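Local coordinates for NYN domain-containing protein (Vibrio parahaemolyticus, PDB 2QIP) that is of uncharacterised function but probably cleaves RNA as a nuclease with a NYN domain, at residues Asp93-Ile98 with Ser116-Phe121. Numbering follows the deposited sequence.
Sequences DWDVGI and SGDGDF
Asp95 OD2 lies within hydrogen-bonding distance of a water, at 2.6 Å, and Asp120 OD2 is 2.7 Å from the same water, which has more acceptors around it than protons to give. Asp118 crowds the same spot: its OD2 lies 2.9 Å from Asp95 OD2, two like-charged acceptors not hydrogen-bonded to each other. The two side chains come from opposite directions, their carboxylate planes 52° apart. Asp118 is braced by two turns. Its OD1 takes the backbone N of Asp120 from above the carboxylate plane, closing an Asx turn at 2.9 Å, while Asp118 N is held by Ser116 OG in an ST turn. Ser116 OG in turn bonds Asp17, which ends strand 10-17. Acidic side chains clustered at the C-terminal ends of a parallel sheet characterise the PIN-clan fold, where relatives use them to bind divalent metal for RNA cleavage; a similar role is plausible here. Asp120 OD1 also makes a salt bridge with Lys80 of the second subunit. Next to the acids, Phe121 links helix 95-105 to the loop leading into helix 122-132. With its CG anti to the carbonyl carbon (chi1 -72°), the ring extends to Asp95, whose OD1 comes obliquely within 3.3 Å of Phe121 CZ. The side chains of Ile98 and Phe121 cross at about a right angle, with Ile98 CG2 oblique to the ring, 3.7 Å from Phe121 CE1; both side chains also rest on Leu114 and Asp17.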
ATOM      1  N   ASP A  93       0.736 -10.177  -1.165  1.00 28.67           N
ATOM      2  CA  ASP A  93       1.299  -8.816  -1.232  1.00 24.34           C
ATOM      3  C   ASP A  93       1.384  -7.921   0.022  1.00 20.73           C
ATOM      4  O   ASP A  93       0.412  -7.668   0.740  1.00 20.22           O
ATOM      5  CB  ASP A  93       1.360  -8.209  -2.657  1.00 26.22           C
ATOM      6  CG  ASP A  93       0.771  -6.827  -2.798  1.00 27.20           C
ATOM      7  OD1 ASP A  93       0.717  -6.018  -1.857  1.00 28.03           O
ATOM      8  OD2 ASP A  93       0.380  -6.536  -3.955  1.00 30.45           O
ATOM      9  N   TRP A  94       2.598  -7.464   0.262  1.00 16.73           N
ATOM     10  CA  TRP A  94       2.925  -6.687   1.452  1.00 14.61           C
ATOM     11  C   TRP A  94       2.935  -5.173   1.184  1.00 13.52           C
ATOM     12  O   TRP A  94       3.425  -4.404   2.005  1.00 13.81           O
ATOM     13  CB  TRP A  94       4.297  -7.113   1.982  1.00 14.34           C
ATOM     14  CG  TRP A  94       4.312  -7.963   3.219  1.00 13.18           C
ATOM     15  CD1 TRP A  94       4.789  -9.251   3.330  1.00 13.77           C
ATOM     16  CD2 TRP A  94       3.905  -7.572   4.533  1.00 14.18           C
ATOM     17  NE1 TRP A  94       4.672  -9.684   4.625  1.00 13.96           N
ATOM     18  CE2 TRP A  94       4.144  -8.673   5.392  1.00 13.34           C
ATOM     19  CE3 TRP A  94       3.353  -6.395   5.076  1.00 14.44           C
ATOM     20  CZ2 TRP A  94       3.878  -8.615   6.766  1.00 14.06           C
ATOM     21  CZ3 TRP A  94       3.081  -6.343   6.434  1.00 14.55           C
ATOM     22  CH2 TRP A  94       3.333  -7.455   7.268  1.00 14.19           C
ATOM     23  N   ASP A  95       2.401  -4.725   0.054  1.00 14.00           N
ATOM     24  CA  ASP A  95       2.504  -3.302  -0.269  1.00 13.21           C
ATOM     25  C   ASP A  95       1.855  -2.388   0.762  1.00 12.26           C
ATOM     26  O   ASP A  95       2.402  -1.333   1.081  1.00 12.72           O
ATOM     27  CB  ASP A  95       1.974  -2.987  -1.671  1.00 15.45           C
ATOM     28  CG  ASP A  95       2.826  -3.612  -2.781  1.00 19.26           C
ATOM     29  OD1 ASP A  95       3.734  -4.424  -2.493  1.00 23.78           O
ATOM     30  OD2 ASP A  95       2.571  -3.263  -3.967  1.00 25.74           O
ATOM     31  N   VAL A  96       0.660  -2.745   1.232  1.00 11.57           N
ATOM     32  CA  VAL A  96      -0.006  -1.901   2.226  1.00 11.39           C
ATOM     33  C   VAL A  96       0.858  -1.809   3.499  1.00 10.87           C
ATOM     34  O   VAL A  96       1.114  -0.719   4.008  1.00 10.91           O
ATOM     35  CB  VAL A  96      -1.458  -2.375   2.563  1.00 11.60           C
ATOM     36  CG1 VAL A  96      -2.002  -1.602   3.773  1.00 11.63           C
ATOM     37  CG2 VAL A  96      -2.382  -2.183   1.333  1.00 12.46           C
ATOM     38  N   GLY A  97       1.336  -2.946   4.006  1.00 10.69           N
ATOM     39  CA  GLY A  97       2.055  -2.902   5.273  1.00 10.83           C
ATOM     40  C   GLY A  97       3.423  -2.231   5.178  1.00 10.39           C
ATOM     41  O   GLY A  97       3.842  -1.517   6.095  1.00 11.50           O
ATOM     42  N   ILE A  98       4.117  -2.432   4.060  1.00 10.64           N
ATOM     43  CA  ILE A  98       5.393  -1.749   3.821  1.00 10.80           C
ATOM     44  C   ILE A  98       5.182  -0.233   3.711  1.00 10.98           C
ATOM     45  O   ILE A  98       5.956   0.553   4.288  1.00 11.87           O
ATOM     46  CB  ILE A  98       6.103  -2.345   2.568  1.00 11.01           C
ATOM     47  CG1 ILE A  98       6.634  -3.750   2.916  1.00 12.08           C
ATOM     48  CG2 ILE A  98       7.268  -1.445   2.088  1.00 12.44           C
ATOM     49  CD1 ILE A  98       7.181  -4.544   1.704  1.00 12.46           C
ATOM     50  N   SER A 116      13.061  -3.781  -3.056  1.00 11.92           N
ATOM     51  CA  SER A 116      11.935  -4.227  -3.870  1.00 13.35           C
ATOM     52  C   SER A 116      12.087  -3.601  -5.235  1.00 13.87           C
ATOM     53  O   SER A 116      12.568  -2.457  -5.337  1.00 14.82           O
ATOM     54  CB  SER A 116      10.603  -3.746  -3.284  1.00 13.43           C
ATOM     55  OG  SER A 116       9.512  -4.200  -4.086  1.00 14.87           O
ATOM     56  N   GLY A 117      11.645  -4.322  -6.266  1.00 13.87           N
ATOM     57  CA  GLY A 117      11.585  -3.747  -7.603  1.00 13.77           C
ATOM     58  C   GLY A 117      10.192  -3.327  -8.039  1.00 13.83           C
ATOM     59  O   GLY A 117      10.010  -2.895  -9.180  1.00 14.54           O
ATOM     60  N   ASP A 118       9.220  -3.410  -7.135  1.00 13.00           N
ATOM     61  CA  ASP A 118       7.815  -3.132  -7.453  1.00 13.68           C
ATOM     62  C   ASP A 118       7.569  -1.630  -7.662  1.00 12.95           C
ATOM     63  O   ASP A 118       7.681  -0.823  -6.726  1.00 12.92           O
ATOM     64  CB  ASP A 118       6.961  -3.694  -6.305  1.00 14.74           C
ATOM     65  CG  ASP A 118       5.453  -3.551  -6.515  1.00 18.45           C
ATOM     66  OD1 ASP A 118       4.999  -2.779  -7.386  1.00 18.38           O
ATOM     67  OD2 ASP A 118       4.709  -4.228  -5.738  1.00 24.27           O
ATOM     68  N   GLY A 119       7.250  -1.256  -8.898  1.00 13.36           N
ATOM     69  CA  GLY A 119       7.066   0.136  -9.235  1.00 12.81           C
ATOM     70  C   GLY A 119       5.945   0.835  -8.484  1.00 12.80           C
ATOM     71  O   GLY A 119       5.927   2.065  -8.431  1.00 12.66           O
ATOM     72  N   ASP A 120       4.997   0.090  -7.918  1.00 12.38           N
ATOM     73  CA  ASP A 120       3.957   0.768  -7.142  1.00 12.96           C
ATOM     74  C   ASP A 120       4.543   1.522  -5.950  1.00 11.70           C
ATOM     75  O   ASP A 120       3.935   2.460  -5.438  1.00 13.51           O
ATOM     76  CB  ASP A 120       2.853  -0.182  -6.700  1.00 13.90           C
ATOM     77  CG  ASP A 120       1.828  -0.419  -7.791  1.00 17.05           C
ATOM     78  OD1 ASP A 120       1.666   0.488  -8.633  1.00 20.62           O
ATOM     79  OD2 ASP A 120       1.204  -1.506  -7.810  1.00 19.49           O
ATOM     80  N   PHE A 121       5.728   1.112  -5.515  1.00 11.26           N
ATOM     81  CA  PHE A 121       6.369   1.832  -4.406  1.00 10.16           C
ATOM     82  C   PHE A 121       6.892   3.222  -4.816  1.00 10.87           C
ATOM     83  O   PHE A 121       7.311   4.013  -3.949  1.00 10.93           O
ATOM     84  CB  PHE A 121       7.467   1.004  -3.756  1.00 10.93           C
ATOM     85  CG  PHE A 121       6.962  -0.153  -2.939  1.00 10.78           C
ATOM     86  CD1 PHE A 121       6.042   0.045  -1.917  1.00 11.89           C
ATOM     87  CD2 PHE A 121       7.424  -1.444  -3.177  1.00 11.34           C
ATOM     88  CE1 PHE A 121       5.575  -1.055  -1.149  1.00 11.21           C
ATOM     89  CE2 PHE A 121       6.976  -2.511  -2.416  1.00 11.46           C
ATOM     90  CZ  PHE A 121       6.049  -2.337  -1.402  1.00 12.58           C
TER
HETATM   91  O   HOH W   1       2.076  -3.736  -6.518  1.00 29.67           O